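Local coordinates for protein putative aldehyde dehydrogenase AldY (Bacillus subtilis, PDB 4DNG) that probably catalyses the NAD+-dependent oxidation of aldehydes to carboxylates, and may help protect cells against stress from ethanol and related compounds, at residues K74-L79 / Q107-L112; L314-Q319 / V362-V367; S411-S416 / G431-N436. All blocks are in the same frame, centred on the assembly; numbering follows the deposited sequence.

Contact 1: K74-L79 / Q107-L112; sequences KARGYL and QTIAIL
R76 and I109 mark the closest pairing of two nearly antiparallel helices, with CA atoms 5.7 Å apart. The axes of helix segments 74-79 and 107-112 approach to 9.6 Å and cross at -164°, so side chains from successive turns mesh along one shared seam.

No hydrogen bond joins the segments; apolar contact does the work. L79 reaches across with one methyl, its CD1 lying 3.7 Å from CD1 of L112 and 4.0 Å from CG2 of T108, the side chains crossing at about a right angle. The CD1 branch of L112 lies against the first helix, 3.6 Å from the backbone N of R76, while A75, small enough to let it in, offers only a methyl. The hydroxyl of T108 is turned back to its own helix, bonded to the carbonyl O of E104, which lets its methyl serve the seam.

R76 leaves its helix with CG between the backbone N and the carbonyl carbon (chi1 89°) and bends again further out, bringing the guanidinium over I109. CG2 of I109 touches one face, offset toward the rim, with NH1 nearest at 3.4 Å; the same NH1 makes a salt bridge to D113. Cutting the side chain back to alanine is likely to cost D113 its salt bridge to this guanidinium and to remove the flat group lying against the methyl of I109.

Helices 156-169 and 183-196 close over the buried side through A165 and F194, a multi-helix packing consistent with the helical layer of the coenzyme-binding domain in aldehyde dehydrogenases.

Contact 2: L314-Q319 / V362-V367; sequences LPYGDQ and VLTPYV
The ring of Y316 receives a methyl group on one face: CG2 of T364 stands over its centre, 3.6 Å from the ring centroid and only 13° off the normal, a clear CH-pi contact. All six ring carbons lie at comparable distances from that methyl, the nearest being CD2 at 3.5 Å. V362 approaches the same tyrosine obliquely, its CG1 4.3 Å from CB of Y316.

Threonine suits this place because its two branches do different jobs. CG2 stands anti to the carbonyl carbon, facing the ring, while OG1 sits between the backbone N and the carbonyl carbon and is bonded to the backbone N of K357. Tyrosine, for its part, offers a broad apolar face while its residue remains at the exposed border of the contact.

The segments run in roughly opposite directions, yet no hydrogen bond links them. Segment 362-367 belongs to strand 362-369 of the mixed catalytic-domain sheet, where it pairs antiparallel with strands 351-354 and 358-359; segment 314-319 is the irregular chain that follows helix 297-313, and backbone bonds from P315 and G317 tie it to V325 and V326. Van der Waals contact, mostly between side chains, therefore joins loop to strand.

G317 has phi and psi of 143° and -130°, a conformation in which a CB would collide with the preceding carbonyl O; that turn leaves its O 3.9 Å from CG2 of V362. Further along, CD1 of L314 meets CG of P365 at 4.4 Å, and both residues also pack on F280 of helix 268-281.

Contact 3: S411-S416 / G431-N436; sequences SAVFTS and GMTHVN
N436 fastens the end of its strand to T415 with both halves of its amide: ND2 donates to O of T415 at 2.9 Å, the acceptor lying in the amide plane, and OD1 accepts from N of T415 at 3.1 Å along a more bent path. The amide thus imitates a peptide group and prolongs the ladder past the last backbone rung, N436 N to V413 O at 2.7 Å. N436 takes positive phi (56°), a left-handed conformation that asparagine tolerates well.

Before it, parallel strands 411-414 and 432-435 are zipped by bonds from S411 N to M432 O, H434 N to S411 O and V413 N to H434 O, the last nearly straight. S411 and T433 face the same way, and the T433 hydroxyl donates to OG of S411 at 2.8 Å. OG of S411, held between its own backbone N and carbonyl carbon (chi1 55°), also gives a weak bond to M432 O. T433 OG1 has a further partner in K472 of the second subunit.

Packing completes the join. On the side of S411 and T433, the CG1 methyls of V413 and V435 lie 3.6 Å apart, side by side. The F414 ring instead turns one face to CA of N436, 3.5 Å from its centroid, and meets F260 as well.

Strands 410-414 and 432-435 with helix 418-425 form a beta-alpha-beta unit, and strand 432-435 pairs in parallel with a strand of the second subunit. Backbone, hydroxyl and amide groups all bond across this pair, which is consistent with a well-ordered edge strand on which the second subunit's strand continues the sheet.

In the fold
Along the chain the contacts follow in series, each closing before the next opens. Contact 1 lies among helices beside the sheet that includes strands 135-150 and 226-231, the last bearing part of the probable NAD+ site. Contacts 2 and 3 reach the other large sheet, toward its two ends: strand 362-369 is separated from strand 410-414 by strands 386-392, 290-296 and 258-262. Their centres stand about 27 Å apart and about 30 and 29 Å from that of contact 1; none touches another. The three thus sample helices of what is probably the coenzyme-binding domain, away from the predicted site, a strand toward one end of the catalytic-domain sheet, and the end continuing into the second subunit.

Contact 1: K74-L79 / Q107-L112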
loop_
_atom_site.group_PDB
_atom_site.type_symbol
_atom_site.label_atom_id
_atom_site.label_comp_id
_atom_site.label_asym_id
_atom_site.label_seq_id
_atom_site.Cartn_x
_atom_site.Cartn_y
_atom_site.Cartn_z
ATOM N N LYS A 74 8.594 3.325 -30.380
ATOM C CA LYS A 74 9.933 3.019 -30.890
ATOM C C LYS A 74 10.577 1.913 -30.060
ATOM O O LYS A 74 11.220 1.027 -30.614
ATOM C CB LYS A 74 10.799 4.269 -30.953
ATOM C CG LYS A 74 10.225 5.353 -31.864
ATOM C CD LYS A 74 11.292 6.311 -32.358
ATOM C CE LYS A 74 10.694 7.381 -33.261
ATOM N NZ LYS A 74 10.091 8.514 -32.500
ATOM N N ALA A 75 10.350 1.944 -28.740
ATOM C CA ALA A 75 10.778 0.873 -27.835
ATOM C C ALA A 75 10.176 -0.502 -28.215
ATOM O O ALA A 75 10.923 -1.430 -28.519
ATOM C CB ALA A 75 10.477 1.231 -26.381
ATOM N N ARG A 76 8.846 -0.625 -28.237
ATOM C CA ARG A 76 8.228 -1.865 -28.701
ATOM C C ARG A 76 8.691 -2.224 -30.111
ATOM O O ARG A 76 8.824 -3.401 -30.443
ATOM C CB ARG A 76 6.691 -1.814 -28.614
ATOM C CG ARG A 76 5.963 -1.258 -29.829
ATOM C CD ARG A 76 5.627 -2.337 -30.843
ATOM N NE ARG A 76 4.435 -3.101 -30.478
ATOM C CZ ARG A 76 3.983 -4.150 -31.165
ATOM N NH1 ARG A 76 2.879 -4.776 -30.776
ATOM N NH2 ARG A 76 4.634 -4.574 -32.244
ATOM N N GLY A 77 8.934 -1.199 -30.926
ATOM C CA GLY A 77 9.400 -1.388 -32.298
ATOM C C GLY A 77 10.781 -2.007 -32.347
ATOM O O GLY A 77 11.013 -2.946 -33.108
ATOM N N TYR A 78 11.694 -1.484 -31.527
ATOM C CA TYR A 78 13.032 -2.059 -31.399
ATOM C C TYR A 78 12.976 -3.556 -31.041
ATOM O O TYR A 78 13.729 -4.369 -31.598
ATOM C CB TYR A 78 13.875 -1.291 -30.361
ATOM C CG TYR A 78 15.293 -1.803 -30.223
ATOM C CD1 TYR A 78 15.608 -2.858 -29.348
ATOM C CD2 TYR A 78 16.318 -1.252 -30.985
ATOM C CE1 TYR A 78 16.912 -3.339 -29.246
ATOM C CE2 TYR A 78 17.623 -1.708 -30.882
ATOM C CZ TYR A 78 17.920 -2.743 -30.020
ATOM O OH TYR A 78 19.226 -3.167 -29.952
ATOM N N LEU A 79 12.085 -3.924 -30.130
ATOM C CA LEU A 79 12.066 -5.317 -29.639
ATOM C C LEU A 79 11.507 -6.286 -30.672
ATOM O O LEU A 79 11.948 -7.433 -30.754
ATOM C CB LEU A 79 11.291 -5.453 -28.328
ATOM C CG LEU A 79 11.680 -4.580 -27.125
ATOM C CD1 LEU A 79 10.664 -4.708 -25.982
ATOM C CD2 LEU A 79 13.073 -4.893 -26.603
ATOM N N GLN A 107 5.121 -11.323 -24.436
ATOM C CA GLN A 107 4.450 -10.680 -23.293
ATOM C C GLN A 107 4.983 -9.297 -22.962
ATOM O O GLN A 107 4.209 -8.399 -22.654
ATOM C CB GLN A 107 4.521 -11.565 -22.078
ATOM C CG GLN A 107 3.522 -12.708 -22.109
ATOM C CD GLN A 107 3.655 -13.601 -20.885
ATOM O OE1 GLN A 107 2.845 -14.500 -20.671
ATOM N NE2 GLN A 107 4.687 -13.357 -20.072
ATOM N N THR A 108 6.305 -9.139 -23.037
ATOM C CA THR A 108 7.016 -7.853 -22.898
ATOM C C THR A 108 6.512 -6.782 -23.892
ATOM O O THR A 108 6.265 -5.638 -23.515
ATOM C CB THR A 108 8.537 -8.099 -23.051
ATOM O OG1 THR A 108 8.953 -9.062 -22.070
ATOM C CG2 THR A 108 9.376 -6.816 -22.869
ATOM N N ILE A 109 6.342 -7.177 -25.149
ATOM C CA ILE A 109 5.727 -6.352 -26.173
ATOM C C ILE A 109 4.265 -6.024 -25.835
ATOM O O ILE A 109 3.830 -4.860 -25.930
ATOM C CB ILE A 109 5.827 -7.070 -27.529
ATOM C CG1 ILE A 109 7.282 -7.031 -28.019
ATOM C CG2 ILE A 109 4.843 -6.496 -28.546
ATOM C CD1 ILE A 109 7.650 -8.146 -28.979
ATOM N N ALA A 110 3.504 -7.045 -25.445
ATOM C CA ALA A 110 2.134 -6.813 -24.990
ATOM C C ALA A 110 2.085 -5.708 -23.917
ATOM O O ALA A 110 1.326 -4.744 -24.049
ATOM C CB ALA A 110 1.490 -8.102 -24.497
ATOM N N ILE A 111 2.930 -5.824 -22.898
ATOM C CA ILE A 111 3.023 -4.798 -21.850
ATOM C C ILE A 111 3.277 -3.385 -22.413
ATOM O O ILE A 111 2.643 -2.419 -21.981
ATOM C CB ILE A 111 4.081 -5.171 -20.806
ATOM C CG1 ILE A 111 3.594 -6.342 -19.962
ATOM C CG2 ILE A 111 4.411 -3.998 -19.905
ATOM C CD1 ILE A 111 4.716 -7.150 -19.343
ATOM N N LEU A 112 4.187 -3.259 -23.381
ATOM C CA LEU A 112 4.412 -1.954 -24.007
ATOM C C LEU A 112 3.192 -1.463 -24.801
ATOM O O LEU A 112 2.860 -0.280 -24.764
ATOM C CB LEU A 112 5.679 -1.941 -24.868
ATOM C CG LEU A 112 7.000 -1.727 -24.131
ATOM C CD1 LEU A 112 8.170 -2.085 -25.031
ATOM C CD2 LEU A 112 7.127 -0.290 -23.636
#

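Contact 2: L314-Q319 / V362-V367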
loop_
_atom_site.group_PDB
_atom_site.type_symbol
_atom_site.label_atom_id
_atom_site.label_comp_id
_atom_site.label_asym_id
_atom_site.label_seq_id
_atom_site.Cartn_x
_atom_site.Cartn_y
_atom_site.Cartn_z
ATOM N N LEU A 314 8.636 -35.390 -23.042
ATOM C CA LEU A 314 9.173 -34.043 -23.230
ATOM C C LEU A 314 10.672 -34.038 -23.528
ATOM O O LEU A 314 11.447 -34.682 -22.819
ATOM C CB LEU A 314 8.849 -33.158 -22.026
ATOM C CG LEU A 314 7.397 -33.140 -21.517
ATOM C CD1 LEU A 314 7.346 -32.432 -20.169
ATOM C CD2 LEU A 314 6.422 -32.516 -22.510
ATOM N N PRO A 315 11.073 -33.353 -24.619
ATOM C CA PRO A 315 12.488 -33.152 -24.983
ATOM C C PRO A 315 13.290 -32.351 -23.961
ATOM O O PRO A 315 12.879 -31.266 -23.552
ATOM C CB PRO A 315 12.400 -32.386 -26.310
ATOM C CG PRO A 315 11.111 -32.848 -26.909
ATOM C CD PRO A 315 10.170 -33.012 -25.739
ATOM N N TYR A 316 14.429 -32.890 -23.551
ATOM C CA TYR A 316 15.308 -32.173 -22.641
ATOM C C TYR A 316 16.694 -31.945 -23.259
ATOM O O TYR A 316 17.136 -32.724 -24.096
ATOM C CB TYR A 316 15.386 -32.895 -21.282
ATOM C CG TYR A 316 16.155 -34.203 -21.287
ATOM C CD1 TYR A 316 17.553 -34.216 -21.217
ATOM C CD2 TYR A 316 15.487 -35.427 -21.330
ATOM C CE1 TYR A 316 18.261 -35.405 -21.211
ATOM C CE2 TYR A 316 16.187 -36.624 -21.319
ATOM C CZ TYR A 316 17.574 -36.609 -21.262
ATOM O OH TYR A 316 18.284 -37.791 -21.254
ATOM N N GLY A 317 17.369 -30.869 -22.863
ATOM C CA GLY A 317 18.739 -30.642 -23.319
ATOM C C GLY A 317 19.109 -29.198 -23.597
ATOM O O GLY A 317 18.914 -28.319 -22.757
ATOM N N ASP A 318 19.681 -28.961 -24.774
ATOM C CA ASP A 318 20.127 -27.629 -25.153
ATOM C C ASP A 318 18.924 -26.762 -25.445
ATOM O O ASP A 318 18.112 -27.070 -26.306
ATOM C CB ASP A 318 21.057 -27.671 -26.364
ATOM C CG ASP A 318 21.851 -26.392 -26.528
ATOM O OD1 ASP A 318 21.471 -25.364 -25.918
ATOM O OD2 ASP A 318 22.858 -26.412 -27.269
ATOM N N GLN A 319 18.831 -25.668 -24.713
ATOM C CA GLN A 319 17.660 -24.798 -24.713
ATOM C C GLN A 319 17.641 -23.854 -25.921
ATOM O O GLN A 319 16.593 -23.312 -26.300
ATOM C CB GLN A 319 17.725 -24.002 -23.438
ATOM C CG GLN A 319 19.172 -23.959 -22.966
ATOM C CD GLN A 319 19.638 -22.557 -22.744
ATOM O OE1 GLN A 319 20.761 -22.322 -22.313
ATOM N NE2 GLN A 319 18.765 -21.605 -23.035
ATOM N N VAL A 362 20.965 -29.835 -16.379
ATOM C CA VAL A 362 19.551 -30.074 -16.657
ATOM C C VAL A 362 19.031 -31.114 -15.677
ATOM O O VAL A 362 19.631 -32.176 -15.515
ATOM C CB VAL A 362 19.338 -30.642 -18.088
ATOM C CG1 VAL A 362 17.880 -31.004 -18.305
ATOM C CG2 VAL A 362 19.805 -29.662 -19.171
ATOM N N LEU A 363 17.925 -30.836 -15.010
ATOM C CA LEU A 363 17.198 -31.961 -14.444
ATOM C C LEU A 363 15.863 -32.233 -15.140
ATOM O O LEU A 363 15.093 -31.317 -15.448
ATOM C CB LEU A 363 17.148 -31.967 -12.908
ATOM C CG LEU A 363 16.411 -30.986 -12.020
ATOM C CD1 LEU A 363 14.997 -31.470 -11.752
ATOM C CD2 LEU A 363 17.181 -30.897 -10.716
ATOM N N THR A 364 15.659 -33.517 -15.434
ATOM C CA THR A 364 14.531 -34.006 -16.195
ATOM C C THR A 364 13.388 -34.119 -15.228
ATOM O O THR A 364 13.626 -34.333 -14.038
ATOM C CB THR A 364 14.816 -35.396 -16.760
ATOM O OG1 THR A 364 15.204 -36.247 -15.680
ATOM C CG2 THR A 364 15.942 -35.343 -17.813
ATOM N N PRO A 365 12.148 -33.983 -15.734
ATOM C CA PRO A 365 10.970 -33.853 -14.878
ATOM C C PRO A 365 10.848 -34.965 -13.823
ATOM O O PRO A 365 11.166 -36.129 -14.112
ATOM C CB PRO A 365 9.796 -33.925 -15.866
ATOM C CG PRO A 365 10.368 -33.575 -17.192
ATOM C CD PRO A 365 11.803 -33.997 -17.170
ATOM N N TYR A 366 10.413 -34.589 -12.617
ATOM C CA TYR A 366 10.003 -35.548 -11.583
ATOM C C TYR A 366 8.531 -35.347 -11.278
ATOM O O TYR A 366 8.074 -34.212 -11.130
ATOM C CB TYR A 366 10.787 -35.360 -10.280
ATOM C CG TYR A 366 12.260 -35.723 -10.328
ATOM C CD1 TYR A 366 13.180 -34.938 -11.044
ATOM C CD2 TYR A 366 12.747 -36.826 -9.618
ATOM C CE1 TYR A 366 14.532 -35.260 -11.072
ATOM C CE2 TYR A 366 14.093 -37.156 -9.637
ATOM C CZ TYR A 366 14.983 -36.371 -10.361
ATOM O OH TYR A 366 16.319 -36.709 -10.384
ATOM N N VAL A 367 7.787 -36.442 -11.169
ATOM C CA VAL A 367 6.393 -36.353 -10.766
ATOM C C VAL A 367 6.157 -37.217 -9.530
ATOM O O VAL A 367 6.308 -38.446 -9.568
ATOM C CB VAL A 367 5.401 -36.701 -11.912
ATOM C CG1 VAL A 367 3.956 -36.569 -11.423
ATOM C CG2 VAL A 367 5.629 -35.804 -13.140
#

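Contact 3: S411-S416 / G431-N436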
loop_
_atom_site.group_PDB
_atom_site.type_symbol
_atom_site.label_atom_id
_atom_site.label_comp_id
_atom_site.label_asym_id
_atom_site.label_seq_id
_atom_site.Cartn_x
_atom_site.Cartn_y
_atom_site.Cartn_z
ATOM N N SER A 411 -4.547 -18.806 -9.073
ATOM C CA SER A 411 -5.050 -20.173 -9.023
ATOM C C SER A 411 -5.743 -20.552 -10.332
ATOM O O SER A 411 -6.157 -19.677 -11.114
ATOM C CB SER A 411 -6.008 -20.318 -7.853
ATOM O OG SER A 411 -7.033 -19.350 -7.963
ATOM N N ALA A 412 -5.873 -21.859 -10.558
ATOM C CA ALA A 412 -6.580 -22.379 -11.734
ATOM C C ALA A 412 -7.536 -23.504 -11.350
ATOM O O ALA A 412 -7.180 -24.418 -10.595
ATOM C CB ALA A 412 -5.589 -22.839 -12.808
ATOM N N VAL A 413 -8.757 -23.422 -11.857
ATOM C CA VAL A 413 -9.776 -24.443 -11.586
ATOM C C VAL A 413 -10.334 -24.998 -12.896
ATOM O O VAL A 413 -10.582 -24.249 -13.856
ATOM C CB VAL A 413 -10.883 -23.951 -10.605
ATOM C CG1 VAL A 413 -11.488 -22.634 -11.064
ATOM C CG2 VAL A 413 -11.976 -25.002 -10.414
ATOM N N PHE A 414 -10.477 -26.322 -12.933
ATOM C CA PHE A 414 -10.976 -27.023 -14.122
ATOM C C PHE A 414 -12.246 -27.781 -13.821
ATOM O O PHE A 414 -12.269 -28.730 -13.034
ATOM C CB PHE A 414 -9.903 -27.922 -14.757
ATOM C CG PHE A 414 -8.944 -27.172 -15.641
ATOM C CD1 PHE A 414 -7.976 -26.333 -15.088
ATOM C CD2 PHE A 414 -9.020 -27.280 -17.026
ATOM C CE1 PHE A 414 -7.095 -25.623 -15.896
ATOM C CE2 PHE A 414 -8.140 -26.577 -17.842
ATOM C CZ PHE A 414 -7.178 -25.746 -17.276
ATOM N N THR A 415 -13.313 -27.323 -14.447
ATOM C CA THR A 415 -14.617 -27.893 -14.252
ATOM C C THR A 415 -15.411 -27.706 -15.522
ATOM O O THR A 415 -15.205 -26.739 -16.263
ATOM C CB THR A 415 -15.371 -27.249 -13.061
ATOM O OG1 THR A 415 -16.770 -27.596 -13.132
ATOM C CG2 THR A 415 -15.235 -25.735 -13.085
ATOM N N SER A 416 -16.308 -28.653 -15.758
ATOM C CA SER A 416 -17.244 -28.611 -16.866
ATOM C C SER A 416 -18.327 -27.569 -16.631
ATOM O O SER A 416 -18.858 -26.995 -17.580
ATOM C CB SER A 416 -17.911 -29.967 -17.003
ATOM O OG SER A 416 -18.731 -29.970 -18.136
ATOM N N GLY A 431 -5.665 -13.400 -5.860
ATOM C CA GLY A 431 -6.076 -12.255 -6.665
ATOM C C GLY A 431 -6.755 -12.735 -7.934
ATOM O O GLY A 431 -7.837 -12.249 -8.292
ATOM N N MET A 432 -6.131 -13.711 -8.598
ATOM C CA MET A 432 -6.625 -14.206 -9.880
ATOM C C MET A 432 -6.961 -15.704 -9.860
ATOM O O MET A 432 -6.154 -16.522 -9.422
ATOM C CB MET A 432 -5.596 -13.907 -10.980
ATOM C CG MET A 432 -5.875 -14.573 -12.318
ATOM S SD MET A 432 -6.889 -13.587 -13.435
ATOM C CE MET A 432 -5.604 -12.728 -14.349
ATOM N N THR A 433 -8.155 -16.054 -10.328
ATOM C CA THR A 433 -8.438 -17.447 -10.703
ATOM C C THR A 433 -8.849 -17.542 -12.164
ATOM O O THR A 433 -9.714 -16.784 -12.617
ATOM C CB THR A 433 -9.564 -18.058 -9.871
ATOM O OG1 THR A 433 -9.314 -17.812 -8.483
ATOM C CG2 THR A 433 -9.650 -19.557 -10.121
ATOM N N HIS A 434 -8.290 -18.508 -12.873
ATOM C CA HIS A 434 -8.734 -18.830 -14.205
ATOM C C HIS A 434 -9.570 -20.055 -14.155
ATOM O O HIS A 434 -9.264 -20.981 -13.405
ATOM C CB HIS A 434 -7.562 -19.139 -15.102
ATOM C CG HIS A 434 -6.424 -18.182 -14.971
ATOM N ND1 HIS A 434 -6.446 -16.972 -15.515
ATOM C CD2 HIS A 434 -5.199 -18.309 -14.350
ATOM C CE1 HIS A 434 -5.303 -16.342 -15.248
ATOM N NE2 HIS A 434 -4.539 -17.162 -14.535
ATOM N N VAL A 435 -10.616 -20.113 -14.961
ATOM C CA VAL A 435 -11.364 -21.344 -15.080
ATOM C C VAL A 435 -11.034 -21.975 -16.413
ATOM O O VAL A 435 -11.252 -21.390 -17.451
ATOM C CB VAL A 435 -12.870 -21.103 -15.003
ATOM C CG1 VAL A 435 -13.281 -20.781 -13.591
ATOM C CG2 VAL A 435 -13.271 -19.985 -15.933
ATOM N N ASN A 436 -10.521 -23.187 -16.374
ATOM C CA ASN A 436 -10.148 -23.870 -17.591
ATOM C C ASN A 436 -9.172 -23.135 -18.494
ATOM O O ASN A 436 -9.410 -23.033 -19.675
ATOM C CB ASN A 436 -11.394 -24.239 -18.380
ATOM C CG ASN A 436 -12.348 -25.106 -17.591
ATOM O OD1 ASN A 436 -11.937 -25.983 -16.844
ATOM N ND2 ASN A 436 -13.634 -24.866 -17.763
#